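Local coordinates for protein chymotrypsin (Cellulomonas bogoriensis, PDB 2EA3) that probably hydrolyses peptide bonds within proteins as a chymotrypsin-like serine protease, this chain being the protease domain of a longer precursor, at residues Arg14-Ser18 against Gly31-Arg35. Numbering follows the deposited sequence.
Sequences RSRCS and GHCGR
C17 and C33 are joined covalently: their SG atoms lie 2.0 Å apart, and the disulfide torsion of -93° is close to the relaxed right angle. Each cysteine sets SG anti to its own carbonyl carbon (chi1 -70° at C17), which brings the two sulfurs together from CA atoms 6.1 Å apart. The bridge ties strand 14-23 of the first barrel to the loop that follows strand 26-29, and Y9 of strand 8-11 packs against both half-cystines, whose apolar sulfurs suit this buried place.

The polar link is looser. R16, bent at chi2 and chi3, curls its guanidinium over to the loop, where NH1 gives a weak hydrogen bond of 2.6 Å to C33 O, bent, with an N-H...O angle of 129°. The CA of G34 comes up at the guanidinium edge, 4.0 Å from NH1. With an alanine here instead of R16, C33 O is likely to lose this donor, leaving the disulfide as the remaining link between these two segments.

Of the sulfurs, C17 SG also sits obliquely 5.0 Å from the centre of the H32 ring. H32 bonds through NE2 to S137 OG, which, with D56 as third member, is consistent with the family's catalytic triad; D56 also accepts the backbone N-H of H32. The chemistry therefore implies a covalent anchor immediately beside the probable catalytic histidine, supplemented by one weak polar bond.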
ATOM      1  N   ARG A  14       6.022 -16.359  -1.668  1.00 15.98           N
ATOM      2  CA  ARG A  14       4.585 -16.191  -1.494  1.00 15.91           C
ATOM      3  C   ARG A  14       4.175 -14.789  -1.926  1.00 15.84           C
ATOM      4  O   ARG A  14       4.800 -13.813  -1.522  1.00 14.77           O
ATOM      5  CB  ARG A  14       4.211 -16.420  -0.027  1.00 16.32           C
ATOM      6  CG  ARG A  14       2.744 -16.228   0.297  1.00 20.68           C
ATOM      7  CD  ARG A  14       1.847 -17.371  -0.188  1.00 24.89           C
ATOM      8  NE  ARG A  14       0.474 -17.144   0.254  1.00 28.68           N
ATOM      9  CZ  ARG A  14      -0.388 -16.349  -0.373  1.00 31.12           C
ATOM     10  NH1 ARG A  14      -1.615 -16.180   0.109  1.00 33.17           N
ATOM     11  NH2 ARG A  14      -0.030 -15.731  -1.488  1.00 31.77           N
ATOM     12  N   SER A  15       3.102 -14.696  -2.711  1.00 15.21           N
ATOM     13  CA  SER A  15       2.670 -13.409  -3.239  1.00 16.67           C
ATOM     14  C   SER A  15       1.687 -12.873  -2.206  1.00 16.46           C
ATOM     15  O   SER A  15       0.469 -12.925  -2.411  1.00 18.19           O
ATOM     16  CB  SER A  15       2.027 -13.625  -4.631  1.00 16.93           C
ATOM     17  OG  SER A  15       2.040 -12.448  -5.423  1.00 20.44           O
ATOM     18  N   ARG A  16       2.217 -12.429  -1.069  1.00 15.13           N
ATOM     19  CA  ARG A  16       1.394 -12.074   0.108  1.00 14.94           C
ATOM     20  C   ARG A  16       0.820 -10.670  -0.022  1.00 12.92           C
ATOM     21  O   ARG A  16      -0.230 -10.370   0.544  1.00 12.38           O
ATOM     22  CB  ARG A  16       2.230 -12.078   1.406  1.00 15.96           C
ATOM     23  CG  ARG A  16       3.113 -13.275   1.635  1.00 20.29           C
ATOM     24  CD  ARG A  16       3.021 -13.759   3.078  1.00 28.31           C
ATOM     25  NE  ARG A  16       3.867 -12.984   3.983  1.00 33.14           N
ATOM     26  CZ  ARG A  16       5.118 -13.308   4.310  1.00 34.75           C
ATOM     27  NH1 ARG A  16       5.798 -12.538   5.151  1.00 36.09           N
ATOM     28  NH2 ARG A  16       5.691 -14.403   3.806  1.00 36.73           N
ATOM     29  N   CYS A  17       1.548  -9.810  -0.731  1.00 11.85           N
ATOM     30  CA  CYS A  17       1.267  -8.374  -0.714  1.00 11.14           C
ATOM     31  C   CYS A  17       1.548  -7.689  -2.046  1.00 11.08           C
ATOM     32  O   CYS A  17       2.143  -8.270  -2.970  1.00 11.94           O
ATOM     33  CB  CYS A  17       2.081  -7.689   0.387  1.00 11.45           C
ATOM     34  SG  CYS A  17       1.520  -8.098   2.058  1.00 11.14           S
ATOM     35  N   SER A  18       1.108  -6.435  -2.124  1.00  9.61           N
ATOM     36  CA  SER A  18       1.321  -5.587  -3.278  1.00  9.21           C
ATOM     37  C   SER A  18       2.197  -4.388  -2.891  1.00  9.33           C
ATOM     38  O   SER A  18       2.292  -4.025  -1.702  1.00  9.36           O
ATOM     39  CB  SER A  18      -0.037  -5.110  -3.796  1.00  8.94           C
ATOM     40  OG  SER A  18      -0.887  -6.211  -4.124  1.00  9.96           O
ATOM     41  N   GLY A  31       3.118  -3.190   6.912  1.00  8.98           N
ATOM     42  CA  GLY A  31       3.990  -3.864   7.902  1.00  9.42           C
ATOM     43  C   GLY A  31       3.672  -5.320   8.148  1.00  9.90           C
ATOM     44  O   GLY A  31       4.558  -6.108   8.474  1.00 10.52           O
ATOM     45  N   HIS A  32       2.403  -5.703   8.006  1.00  9.37           N
ATOM     46  CA  HIS A  32       2.051  -7.116   8.207  1.00  9.72           C
ATOM     47  C   HIS A  32       2.571  -8.022   7.091  1.00  9.84           C
ATOM     48  O   HIS A  32       2.516  -9.248   7.223  1.00 11.45           O
ATOM     49  CB  HIS A  32       0.544  -7.318   8.452  1.00  9.87           C
ATOM     50  CG  HIS A  32      -0.301  -7.259   7.210  1.00  9.49           C
ATOM     51  ND1 HIS A  32      -1.035  -6.147   6.864  1.00 11.90           N
ATOM     52  CD2 HIS A  32      -0.573  -8.197   6.270  1.00 11.82           C
ATOM     53  CE1 HIS A  32      -1.692  -6.383   5.745  1.00 11.74           C
ATOM     54  NE2 HIS A  32      -1.432  -7.623   5.365  1.00 13.40           N
ATOM     55  N   CYS A  33       3.094  -7.437   6.014  1.00  9.33           N
ATOM     56  CA  CYS A  33       3.648  -8.227   4.918  1.00 10.12           C
ATOM     57  C   CYS A  33       4.934  -8.942   5.275  1.00 11.14           C
ATOM     58  O   CYS A  33       5.188 -10.035   4.775  1.00 11.83           O
ATOM     59  CB  CYS A  33       3.891  -7.358   3.692  1.00 10.72           C
ATOM     60  SG  CYS A  33       2.346  -6.626   3.154  1.00 11.46           S
ATOM     61  N   GLY A  34       5.748  -8.338   6.132  1.00 10.96           N
ATOM     62  CA  GLY A  34       6.969  -9.002   6.543  1.00 12.74           C
ATOM     63  C   GLY A  34       7.722  -8.203   7.571  1.00 13.94           C
ATOM     64  O   GLY A  34       7.404  -7.043   7.820  1.00 14.75           O
ATOM     65  N   ARG A  35       8.737  -8.826   8.158  1.00 13.95           N
ATOM     66  CA  ARG A  35       9.493  -8.168   9.204  1.00 15.06           C
ATOM     67  C   ARG A  35      10.848  -7.707   8.687  1.00 14.27           C
ATOM     68  O   ARG A  35      11.330  -8.185   7.686  1.00 13.83           O
ATOM     69  CB  ARG A  35       9.643  -9.091  10.419  1.00 16.48           C
ATOM     70  CG  ARG A  35      10.597 -10.228  10.206  1.00 19.08           C
ATOM     71  CD  ARG A  35      10.921 -10.909  11.543  1.00 24.55           C
ATOM     72  NE  ARG A  35       9.713 -11.363  12.230  1.00 26.80           N
ATOM     73  CZ  ARG A  35       9.081 -12.510  11.984  1.00 28.61           C
ATOM     74  NH1 ARG A  35       7.991 -12.822  12.669  1.00 27.66           N
ATOM     75  NH2 ARG A  35       9.529 -13.347  11.058  1.00 29.29           N
TER